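Local coordinates for cellulose binding domain-containing protein (Clostridium clariflavum, PDB 4B96) that probably binds cellulose through this calcium-containing family 3b carbohydrate-binding module, one part of a longer membrane protein of a biomass-sensing system, at residues Phe25-Thr30 with Val40-Tyr45; Lys51-Ala56 with Gly71-Ile76. All blocks are in the same frame, centred on the assembly; numbering follows the deposited sequence. Where two conformers were deposited one is given.

Interaction 1. Residues Phe25-Thr30 with Val40-Tyr45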
loop_
_atom_site.group_PDB
_atom_site.type_symbol
_atom_site.label_atom_id
_atom_site.label_comp_id
_atom_site.label_asym_id
_atom_site.label_seq_id
_atom_site.Cartn_x
_atom_site.Cartn_y
_atom_site.Cartn_z
ATOM N N PHE A 25 9.874 -5.050 -12.794
ATOM C CA PHE A 25 8.477 -4.856 -12.435
ATOM C C PHE A 25 7.586 -4.735 -13.652
ATOM O O PHE A 25 8.063 -4.485 -14.786
ATOM C CB PHE A 25 8.301 -3.646 -11.520
ATOM C CG PHE A 25 8.761 -2.335 -12.119
ATOM C CD1 PHE A 25 7.875 -1.555 -12.878
ATOM C CD2 PHE A 25 10.052 -1.829 -11.830
ATOM C CE1 PHE A 25 8.273 -0.324 -13.413
ATOM C CE2 PHE A 25 10.458 -0.578 -12.336
ATOM C CZ PHE A 25 9.574 0.155 -13.172
ATOM N N VAL A 26 6.297 -4.948 -13.394
ATOM C CA VAL A 26 5.262 -4.706 -14.382
ATOM C C VAL A 26 4.263 -3.744 -13.748
ATOM O O VAL A 26 3.766 -3.975 -12.653
ATOM C CB VAL A 26 4.509 -6.010 -14.733
ATOM C CG1 VAL A 26 3.402 -5.731 -15.796
ATOM C CG2 VAL A 26 5.501 -7.066 -15.235
ATOM N N ILE A 27 4.016 -2.621 -14.394
ATOM C CA ILE A 27 2.946 -1.754 -13.921
ATOM C C ILE A 27 1.774 -2.081 -14.782
ATOM O O ILE A 27 1.867 -1.968 -16.008
ATOM C CB ILE A 27 3.223 -0.289 -14.174
ATOM C CG1 ILE A 27 4.481 0.180 -13.457
ATOM C CG2 ILE A 27 1.988 0.583 -13.777
ATOM C CD1 ILE A 27 4.820 1.571 -13.833
ATOM N N GLU A 28 0.677 -2.458 -14.151
ATOM C CA GLU A 28 -0.555 -2.761 -14.839
ATOM C C GLU A 28 -1.459 -1.519 -14.786
ATOM O O GLU A 28 -1.557 -0.844 -13.745
ATOM C CB GLU A 28 -1.248 -3.955 -14.163
ATOM C CG GLU A 28 -0.443 -5.252 -14.159
ATOM C CD GLU A 28 -1.269 -6.478 -13.709
ATOM O OE1 GLU A 28 -2.129 -6.321 -12.826
ATOM O OE2 GLU A 28 -1.071 -7.598 -14.236
ATOM N N ASN A 29 -2.115 -1.210 -15.912
ATOM C CA ASN A 29 -3.096 -0.118 -15.967
ATOM C C ASN A 29 -4.485 -0.728 -15.815
ATOM O O ASN A 29 -4.986 -1.345 -16.739
ATOM C CB ASN A 29 -2.982 0.648 -17.293
ATOM C CG ASN A 29 -3.937 1.820 -17.390
ATOM O OD1 ASN A 29 -4.916 1.942 -16.616
ATOM N ND2 ASN A 29 -3.676 2.698 -18.377
ATOM N N THR A 30 -5.104 -0.556 -14.646
ATOM C CA THR A 30 -6.429 -1.133 -14.389
ATOM C C THR A 30 -7.549 -0.132 -14.573
ATOM O O THR A 30 -8.708 -0.430 -14.269
ATOM C CB THR A 30 -6.536 -1.662 -12.946
ATOM O OG1 THR A 30 -6.236 -0.589 -12.024
ATOM C CG2 THR A 30 -5.545 -2.800 -12.715
ATOM N N VAL A 40 5.498 9.204 -13.477
ATOM C CA VAL A 40 5.525 8.038 -12.628
ATOM C C VAL A 40 6.907 7.730 -12.120
ATOM O O VAL A 40 7.858 7.720 -12.876
ATOM C CB VAL A 40 4.977 6.810 -13.395
ATOM C CG1 VAL A 40 5.226 5.503 -12.650
ATOM C CG2 VAL A 40 3.477 7.019 -13.670
ATOM N N LYS A 41 7.031 7.500 -10.815
ATOM C CA LYS A 41 8.289 7.020 -10.228
ATOM C C LYS A 41 8.041 5.663 -9.571
ATOM O O LYS A 41 6.976 5.437 -8.922
ATOM C CB LYS A 41 8.690 7.998 -9.096
ATOM C CG LYS A 41 9.138 9.320 -9.596
ATOM C CD LYS A 41 9.290 10.340 -8.478
ATOM C CE LYS A 41 9.531 11.744 -9.127
ATOM N NZ LYS A 41 10.006 12.788 -8.147
ATOM N N VAL A 42 9.028 4.780 -9.638
ATOM C CA VAL A 42 8.910 3.492 -8.979
ATOM C C VAL A 42 10.140 3.332 -8.090
ATOM O O VAL A 42 11.265 3.659 -8.539
ATOM C CB VAL A 42 8.854 2.355 -10.028
ATOM C CG1 VAL A 42 8.701 0.955 -9.381
ATOM C CG2 VAL A 42 7.686 2.588 -11.001
ATOM N N ARG A 43 9.946 2.843 -6.841
ATOM C CA ARG A 43 11.084 2.710 -5.928
ATOM C C ARG A 43 11.317 1.296 -5.474
ATOM O O ARG A 43 10.364 0.621 -5.104
ATOM C CB ARG A 43 10.898 3.588 -4.683
ATOM C CG ARG A 43 11.001 5.093 -5.045
ATOM C CD ARG A 43 10.737 5.965 -3.822
ATOM N NE ARG A 43 10.706 7.343 -4.314
ATOM C CZ ARG A 43 10.422 8.413 -3.579
ATOM N NH1 ARG A 43 10.123 8.288 -2.307
ATOM N NH2 ARG A 43 10.424 9.616 -4.138
ATOM N N TYR A 44 12.589 0.883 -5.477
ATOM C CA TYR A 44 13.033 -0.397 -4.934
ATOM C C TYR A 44 13.913 -0.054 -3.725
ATOM O O TYR A 44 14.953 0.612 -3.858
ATOM C CB TYR A 44 13.835 -1.154 -5.987
ATOM C CG TYR A 44 14.221 -2.565 -5.513
ATOM C CD1 TYR A 44 15.304 -2.756 -4.632
ATOM C CD2 TYR A 44 13.471 -3.692 -5.916
ATOM C CE1 TYR A 44 15.625 -4.056 -4.173
ATOM C CE2 TYR A 44 13.770 -5.003 -5.472
ATOM C CZ TYR A 44 14.860 -5.176 -4.613
ATOM O OH TYR A 44 15.173 -6.422 -4.122
ATOM N N TYR A 45 13.495 -0.460 -2.544
ATOM C CA TYR A 45 14.215 -0.111 -1.315
ATOM C C TYR A 45 15.220 -1.160 -0.960
ATOM O O TYR A 45 14.889 -2.365 -0.929
ATOM C CB TYR A 45 13.242 -0.021 -0.163
ATOM C CG TYR A 45 12.253 1.075 -0.414
ATOM C CD1 TYR A 45 12.531 2.373 0.013
ATOM C CD2 TYR A 45 11.048 0.807 -1.056
ATOM C CE1 TYR A 45 11.671 3.383 -0.231
ATOM C CE2 TYR A 45 10.114 1.839 -1.274
ATOM C CZ TYR A 45 10.445 3.105 -0.881
ATOM O OH TYR A 45 9.590 4.148 -1.100
#
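Val42 lays its isopropyl group on the Phe25 ring, a CH-pi contact across the interior of the module. CG1 of Val42 sits 3.9 Å from the centroid of the Phe25 ring and only 13° off the ring normal, so the methyl meets the face of the ring, shifted somewhat toward its rim. The second methyl, Val42 CG2, lies 3.8 Å from Phe25 CZ; both methyls are on the same face, CG1 nearer the middle and CG2 out beyond the CZ-CE1 rim. Phe25 CG stands between the backbone N and the carbonyl carbon (chi1 60°), a crowded position that turns the ring out of its strand toward Val42. Ile27, two residues on, extends the contact by its end methyl: Ile27 CD1 meets Val40 CG1 tip to tip at 4.1 Å. The same carbon is 4.2 Å from Val42 CG2, where the two side chains run alongside each other, pointing opposite ways.

Further out, the two strands belong to opposed sheets. Strand 20-29 is paired through its backbone with strands 5-9 and 100-109, whereas strand 40-47 runs between 83-90 and 136-140. Within the segments the axes approach to 10.4 Å, and their directions differ by 143°. Leu7 touches both Phe25 and Val42, while Met136, Val88 and Phe90 add further apolar packing to Phe25. On the other side of strand 40-47, Lys41 and Arg43 point away and form salt bridges, Lys41 with Asp142 and Arg43 with Glu87.

All four touching side chains are buried, and no hydrogen bond joins the segments. This is interior packing of a beta-sandwich: the contact joins the facing sheets by dispersion and CH-pi packing alone, while the backbone polar groups largely serve pairing within each sheet.

Interaction 2. Residues Lys51-Ala56 with Gly71-Ile76; sequences KNINFA and GKVYNI
With CG anti to the backbone N (chi1 171°), Phe55 swings its ring over the backbone of Gly71, and a bent side chain brings the Lys51 amine toward Asn75. Gly71 CA lies 3.5 Å from the centroid of the Phe55 ring, 6° off the normal, a CH-pi contact centred on the face. The fit is close: the glycine backbone itself lies against the ring face, and Gly71 N comes within 3.3 Å of Phe55 CE2. Trp23 also meets Phe55, the two ring planes nearly parallel.

Midway along, the Ile53 and Val73 side chains meet roughly perpendicular and touch through methyls, Ile53 CG2 to Val73 CG2 at 3.9 Å. The remaining pair is polar. Lys51 bends at both its second and third torsions, leaving NZ 3.8 Å from Asn75 OD1, and a water spans the gap. It accepts from Lys51 NZ at 2.9 Å and donates to Asn75 OD1 at 3.1 Å. The amide nitrogen of Asn75 is bonded to the Ser81 carbonyl, which helps fix how the amide is turned.

Strands 53-60 and 69-75 are outermost strands of the two sheets of the sandwich, and here they run roughly antiparallel without a hydrogen bond between them. The contact therefore joins the edge strands along one flank through side chains and the Gly71 backbone, its character changing along the strands from ring on glycine, through aliphatic methyls, to a solvent-mediated polar link at the surface.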
loop_
_atom_site.group_PDB
_atom_site.type_symbol
_atom_site.label_atom_id
_atom_site.label_comp_id
_atom_site.label_asym_id
_atom_site.label_seq_id
_atom_site.Cartn_x
_atom_site.Cartn_y
_atom_site.Cartn_z
ATOM N N LYS A 51 28.815 3.316 -2.369
ATOM C CA LYS A 51 28.334 4.579 -2.930
ATOM C C LYS A 51 28.011 4.536 -4.460
ATOM O O LYS A 51 26.961 5.045 -4.894
ATOM C CB LYS A 51 29.275 5.724 -2.590
ATOM C CG LYS A 51 28.968 7.073 -3.271
ATOM C CD LYS A 51 27.646 7.718 -2.798
ATOM C CE LYS A 51 27.551 7.913 -1.264
ATOM N NZ LYS A 51 26.094 7.833 -0.797
ATOM N N ASN A 52 28.830 3.841 -5.242
ATOM C CA ASN A 52 28.741 3.879 -6.724
ATOM C C ASN A 52 27.956 2.682 -7.298
ATOM O O ASN A 52 28.519 1.618 -7.577
ATOM C CB ASN A 52 30.144 3.892 -7.283
ATOM C CG ASN A 52 30.173 4.216 -8.783
ATOM O OD1 ASN A 52 29.111 4.421 -9.407
ATOM N ND2 ASN A 52 31.378 4.265 -9.355
ATOM N N ILE A 53 26.652 2.854 -7.441
ATOM C CA ILE A 53 25.781 1.808 -7.955
ATOM C C ILE A 53 25.478 2.068 -9.458
ATOM O O ILE A 53 25.195 3.187 -9.868
ATOM C CB ILE A 53 24.476 1.846 -7.188
ATOM C CG1 ILE A 53 24.730 1.592 -5.699
ATOM C CG2 ILE A 53 23.462 0.796 -7.755
ATOM C CD1 ILE A 53 25.371 0.236 -5.415
ATOM N N ASN A 54 25.591 1.046 -10.292
ATOM C CA ASN A 54 25.318 1.181 -11.704
ATOM C C ASN A 54 23.912 0.612 -12.014
ATOM O O ASN A 54 23.432 -0.288 -11.329
ATOM C CB ASN A 54 26.411 0.480 -12.505
ATOM C CG ASN A 54 27.758 1.187 -12.367
ATOM O OD1 ASN A 54 27.802 2.401 -12.155
ATOM N ND2 ASN A 54 28.837 0.443 -12.446
ATOM N N PHE A 55 23.261 1.157 -13.024
ATOM C CA PHE A 55 21.855 0.852 -13.282
ATOM C C PHE A 55 21.794 0.338 -14.722
ATOM O O PHE A 55 22.402 0.938 -15.619
ATOM C CB PHE A 55 21.084 2.170 -13.169
ATOM C CG PHE A 55 19.653 2.085 -13.614
ATOM C CD1 PHE A 55 18.737 1.468 -12.806
ATOM C CD2 PHE A 55 19.239 2.701 -14.802
ATOM C CE1 PHE A 55 17.393 1.392 -13.171
ATOM C CE2 PHE A 55 17.897 2.669 -15.185
ATOM C CZ PHE A 55 16.963 2.008 -14.339
ATOM N N ALA A 56 21.139 -0.785 -14.950
ATOM C CA ALA A 56 21.071 -1.345 -16.324
ATOM C C ALA A 56 19.612 -1.685 -16.591
ATOM O O ALA A 56 18.947 -2.158 -15.692
ATOM C CB ALA A 56 21.932 -2.571 -16.444
ATOM N N GLY A 71 17.514 5.673 -13.938
ATOM C CA GLY A 71 17.552 5.190 -12.572
ATOM C C GLY A 71 18.554 5.997 -11.753
ATOM O O GLY A 71 19.623 6.337 -12.242
ATOM N N LYS A 72 18.218 6.305 -10.510
ATOM C CA LYS A 72 19.182 6.974 -9.632
ATOM C C LYS A 72 18.961 6.456 -8.211
ATOM O O LYS A 72 17.810 6.218 -7.793
ATOM C CB LYS A 72 18.902 8.469 -9.664
ATOM C CG LYS A 72 19.859 9.313 -8.843
ATOM C CD LYS A 72 19.543 10.788 -9.194
ATOM C CE LYS A 72 20.448 11.817 -8.501
ATOM N NZ LYS A 72 21.622 11.153 -7.897
ATOM N N VAL A 73 20.045 6.279 -7.451
ATOM C CA VAL A 73 19.890 5.819 -6.058
ATOM C C VAL A 73 19.875 7.040 -5.128
ATOM O O VAL A 73 20.695 7.975 -5.300
ATOM C CB VAL A 73 21.054 4.859 -5.703
ATOM C CG1 VAL A 73 21.086 4.527 -4.188
ATOM C CG2 VAL A 73 20.926 3.570 -6.563
ATOM N N TYR A 74 18.967 7.022 -4.151
ATOM C CA TYR A 74 18.856 8.107 -3.158
ATOM C C TYR A 74 18.972 7.542 -1.759
ATOM O O TYR A 74 18.535 6.408 -1.490
ATOM C CB TYR A 74 17.462 8.791 -3.281
ATOM C CG TYR A 74 17.232 9.473 -4.586
ATOM C CD1 TYR A 74 16.725 8.757 -5.686
ATOM C CD2 TYR A 74 17.527 10.838 -4.743
ATOM C CE1 TYR A 74 16.494 9.400 -6.875
ATOM C CE2 TYR A 74 17.329 11.476 -5.956
ATOM C CZ TYR A 74 16.795 10.725 -7.012
ATOM O OH TYR A 74 16.560 11.310 -8.217
ATOM N N ASN A 75 19.500 8.347 -0.832
ATOM C CA ASN A 75 19.382 8.035 0.590
ATOM C C ASN A 75 18.042 8.424 1.178
ATOM O O ASN A 75 17.473 9.470 0.836
ATOM C CB ASN A 75 20.485 8.773 1.363
ATOM C CG ASN A 75 21.740 7.955 1.424
ATOM O OD1 ASN A 75 22.547 7.999 0.519
ATOM N ND2 ASN A 75 21.860 7.119 2.454
ATOM N N ILE A 76 17.535 7.614 2.087
ATOM C CA ILE A 76 16.257 7.932 2.704
ATOM C C ILE A 76 16.382 9.116 3.669
ATOM O O ILE A 76 15.554 10.043 3.657
ATOM C CB ILE A 76 15.620 6.679 3.365
ATOM C CG1 ILE A 76 15.216 5.728 2.244
ATOM C CG2 ILE A 76 14.404 7.098 4.329
ATOM C CD1 ILE A 76 14.748 4.380 2.756
HETATM O O HOH W 1 23.675 7.592 -2.369
#

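How the interactions relate
Both interactions join the same two antiparallel sheets of the beta-sandwich and lie about 17 Å apart, centre to centre. Interaction 1 packs strand 20-29 against 40-47 near the middle of the fold, and interaction 2 packs the outermost strands 53-60 and 69-75 against each other at its flank. Both segments of interaction 1 precede those of interaction 2, and strand 53-60 comes directly after 40-47. Packing of Tyr45 CD1 on Ile76 CD1 at 4.1 Å connects them. Interaction 2 is also nearer the calcium site, the Ile53 side chain lying about 10 Å from the ion. The sheets are thus held together both at the centre and along one side.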